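Local structure of lysosome-associated membrane glycoprotein 2 (Mus musculus, 5GV3) at residues F22-E27 with I86-N91. The protein helps lysosome biogenesis and autophagy and directly inhibits the proton channel TMEM175, aiding lysosomal acidification, the chain here being its membrane-distal first lumenal domain. Numbering follows the deposited sequence.
Sequences FTITYE and IVLSYN. With NAG (2-acetamido-2-deoxy-beta-D-glucopyranose), chain P; NAG (2-acetamido-2-deoxy-beta-D-glucopyranose), chain N.
Two reciprocal CH-pi contacts join these strands, each strand supplying one methyl and one ring: L88 gives a methyl to the ring of F22, and I24 gives one to the ring of Y90. L88 CD1 sits almost on the ring normal of F22, 3.7 Å from the centroid and 11° off, over the face. The second branch, L88 CD2, reaches the CB end of the same ring, 3.8 Å from F22 CD1. In the other pair, I24 CG2 lies over the Y90 face but is shifted toward the hydroxyl end, 3.6 Å from Y90 CE2, while I24 CD1 rests near Y90 CG at 3.8 Å; the isoleucine thus spans the length of the ring. Y90 CG stands between its backbone N and carbonyl carbon (chi1 60°), which lays the ring across I24. All four side chains are buried between the two sheets of the beta-prism fold of the LAMP lumenal domain, where segment 22-27, on strand 11-28 of one sheet, and segment 86-91, on strand 81-91 of the other, cross at -46°, with their axes 10.6 Å apart at closest approach. V136 and W70 add to this core beside L88 and F22 respectively. At the ring edge a water lies in the Y90 plane, 2.9 Å from Y90 OH, and donates to T25 O at 3.0 Å, giving the buried tyrosine a polar link to the opposite strand. N91, next in sequence, carries an N-linked glycan through ND2.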
loop_
_atom_site.group_PDB
_atom_site.type_symbol
_atom_site.label_atom_id
_atom_site.label_comp_id
_atom_site.label_asym_id
_atom_site.label_seq_id
_atom_site.Cartn_x
_atom_site.Cartn_y
_atom_site.Cartn_z
ATOM N N PHE A 22 -5.474 8.014 2.033
ATOM C CA PHE A 22 -6.278 7.415 3.095
ATOM C C PHE A 22 -7.179 8.436 3.753
ATOM O O PHE A 22 -6.718 9.444 4.278
ATOM C CB PHE A 22 -5.370 6.795 4.156
ATOM C CG PHE A 22 -4.437 5.752 3.613
ATOM C CD1 PHE A 22 -4.916 4.524 3.202
ATOM C CD2 PHE A 22 -3.087 6.018 3.483
ATOM C CE1 PHE A 22 -4.057 3.571 2.687
ATOM C CE2 PHE A 22 -2.222 5.071 2.967
ATOM C CZ PHE A 22 -2.703 3.848 2.568
ATOM N N THR A 23 -8.477 8.176 3.709
ATOM C CA THR A 23 -9.434 9.053 4.353
ATOM C C THR A 23 -9.778 8.468 5.717
ATOM O O THR A 23 -10.401 7.411 5.807
ATOM C CB THR A 23 -10.689 9.231 3.492
ATOM O OG1 THR A 23 -10.306 9.674 2.187
ATOM C CG2 THR A 23 -11.615 10.266 4.098
ATOM N N ILE A 24 -9.329 9.139 6.774
ATOM C CA ILE A 24 -9.470 8.618 8.131
ATOM C C ILE A 24 -10.421 9.453 8.988
ATOM O O ILE A 24 -10.288 10.677 9.075
ATOM C CB ILE A 24 -8.109 8.544 8.851
ATOM C CG1 ILE A 24 -7.124 7.702 8.036
ATOM C CG2 ILE A 24 -8.279 7.973 10.276
ATOM C CD1 ILE A 24 -5.723 7.692 8.594
ATOM N N THR A 25 -11.391 8.783 9.601
ATOM C CA THR A 25 -12.273 9.426 10.567
ATOM C C THR A 25 -11.827 9.045 11.970
ATOM O O THR A 25 -11.698 7.866 12.280
ATOM C CB THR A 25 -13.747 9.022 10.366
ATOM O OG1 THR A 25 -14.150 9.307 9.022
ATOM C CG2 THR A 25 -14.652 9.796 11.336
ATOM N N TYR A 26 -11.589 10.042 12.815
ATOM C CA TYR A 26 -11.200 9.776 14.196
ATOM C C TYR A 26 -12.035 10.600 15.172
ATOM O O TYR A 26 -12.567 11.649 14.813
ATOM C CB TYR A 26 -9.713 10.055 14.392
ATOM C CG TYR A 26 -9.299 11.480 14.112
ATOM C CD1 TYR A 26 -9.070 11.915 12.812
ATOM C CD2 TYR A 26 -9.089 12.377 15.147
ATOM C CE1 TYR A 26 -8.682 13.218 12.550
ATOM C CE2 TYR A 26 -8.691 13.678 14.895
ATOM C CZ TYR A 26 -8.489 14.092 13.595
ATOM O OH TYR A 26 -8.095 15.389 13.343
ATOM N N GLU A 27 -12.127 10.136 16.414
ATOM C CA GLU A 27 -12.938 10.828 17.406
ATOM C C GLU A 27 -12.234 12.069 17.941
ATOM O O GLU A 27 -11.044 12.051 18.261
ATOM C CB GLU A 27 -13.290 9.894 18.576
ATOM C CG GLU A 27 -14.131 10.570 19.656
ATOM C CD GLU A 27 -14.496 9.648 20.808
ATOM O OE1 GLU A 27 -14.100 8.466 20.787
ATOM O OE2 GLU A 27 -15.197 10.113 21.732
ATOM N N ILE A 86 -2.736 -6.370 3.375
ATOM C CA ILE A 86 -2.546 -4.939 3.298
ATOM C C ILE A 86 -2.952 -4.350 4.642
ATOM O O ILE A 86 -4.067 -4.563 5.112
ATOM C CB ILE A 86 -3.367 -4.300 2.171
ATOM C CG1 ILE A 86 -2.980 -4.909 0.824
ATOM C CG2 ILE A 86 -3.165 -2.789 2.155
ATOM C CD1 ILE A 86 -3.853 -4.452 -0.324
ATOM N N VAL A 87 -2.021 -3.650 5.277
ATOM C CA VAL A 87 -2.257 -3.103 6.606
ATOM C C VAL A 87 -1.860 -1.633 6.686
ATOM O O VAL A 87 -0.777 -1.238 6.248
ATOM C CB VAL A 87 -1.473 -3.884 7.674
ATOM C CG1 VAL A 87 -1.589 -3.202 9.021
ATOM C CG2 VAL A 87 -1.968 -5.319 7.760
ATOM N N LEU A 88 -2.749 -0.830 7.255
ATOM C CA LEU A 88 -2.474 0.569 7.536
ATOM C C LEU A 88 -2.437 0.789 9.043
ATOM O O LEU A 88 -3.330 0.343 9.762
ATOM C CB LEU A 88 -3.531 1.471 6.902
ATOM C CG LEU A 88 -3.402 2.970 7.170
ATOM C CD1 LEU A 88 -2.284 3.547 6.336
ATOM C CD2 LEU A 88 -4.712 3.683 6.875
ATOM N N SER A 89 -1.392 1.455 9.520
ATOM C CA SER A 89 -1.321 1.845 10.925
ATOM C C SER A 89 -1.212 3.350 11.025
ATOM O O SER A 89 -0.393 3.972 10.344
ATOM C CB SER A 89 -0.142 1.182 11.636
ATOM O OG SER A 89 -0.234 -0.226 11.555
ATOM N N TYR A 90 -2.067 3.949 11.840
ATOM C CA TYR A 90 -2.008 5.388 12.028
ATOM C C TYR A 90 -2.007 5.758 13.506
ATOM O O TYR A 90 -2.604 5.078 14.338
ATOM C CB TYR A 90 -3.139 6.097 11.280
ATOM C CG TYR A 90 -4.550 5.723 11.663
ATOM C CD1 TYR A 90 -5.173 4.618 11.099
ATOM C CD2 TYR A 90 -5.272 6.496 12.563
ATOM C CE1 TYR A 90 -6.471 4.287 11.426
ATOM C CE2 TYR A 90 -6.573 6.168 12.905
ATOM C CZ TYR A 90 -7.168 5.067 12.332
ATOM O OH TYR A 90 -8.461 4.742 12.670
ATOM N N ASN A 91 -1.274 6.824 13.810
ATOM C CA ASN A 91 -0.995 7.243 15.170
ATOM C C ASN A 91 -1.699 8.564 15.468
ATOM O O ASN A 91 -1.291 9.612 14.975
ATOM C CB ASN A 91 0.518 7.363 15.333
ATOM C CG ASN A 91 0.944 7.786 16.716
ATOM O OD1 ASN A 91 0.134 8.197 17.548
ATOM N ND2 ASN A 91 2.246 7.695 16.967
HETATM C C1 NAG P . -17.156 9.231 16.412
HETATM C C2 NAG P . -16.255 8.005 16.559
HETATM C C3 NAG P . -16.827 7.033 17.591
HETATM C C4 NAG P . -17.126 7.743 18.902
HETATM C C5 NAG P . -18.042 8.930 18.636
HETATM C C6 NAG P . -18.354 9.732 19.880
HETATM C C7 NAG P . -15.031 7.537 14.479
HETATM C C8 NAG P . -15.017 6.743 13.211
HETATM N N2 NAG P . -16.080 7.334 15.283
HETATM O O3 NAG P . -15.878 5.998 17.814
HETATM O O4 NAG P . -17.767 6.844 19.800
HETATM O O5 NAG P . -17.400 9.823 17.713
HETATM O O6 NAG P . -18.793 11.035 19.528
HETATM O O7 NAG P . -14.137 8.328 14.761
HETATM C C1 NAG N . 2.780 8.099 18.236
HETATM C C2 NAG N . 4.054 7.378 18.626
HETATM C C3 NAG N . 4.508 7.863 19.994
HETATM C C4 NAG N . 4.682 9.377 19.983
HETATM C C5 NAG N . 3.440 10.082 19.428
HETATM C C6 NAG N . 3.682 11.546 19.144
HETATM C C7 NAG N . 4.448 5.151 17.680
HETATM C C8 NAG N . 4.205 3.680 17.825
HETATM N N2 NAG N . 3.896 5.933 18.616
HETATM O O3 NAG N . 5.735 7.230 20.341
HETATM O O4 NAG N . 4.911 9.839 21.308
HETATM O O5 NAG N . 3.024 9.499 18.181
HETATM O O6 NAG N . 4.189 11.734 17.829
HETATM O O7 NAG N . 5.107 5.613 16.754
HETATM O O HOH W 1 -10.106 6.439 14.425
#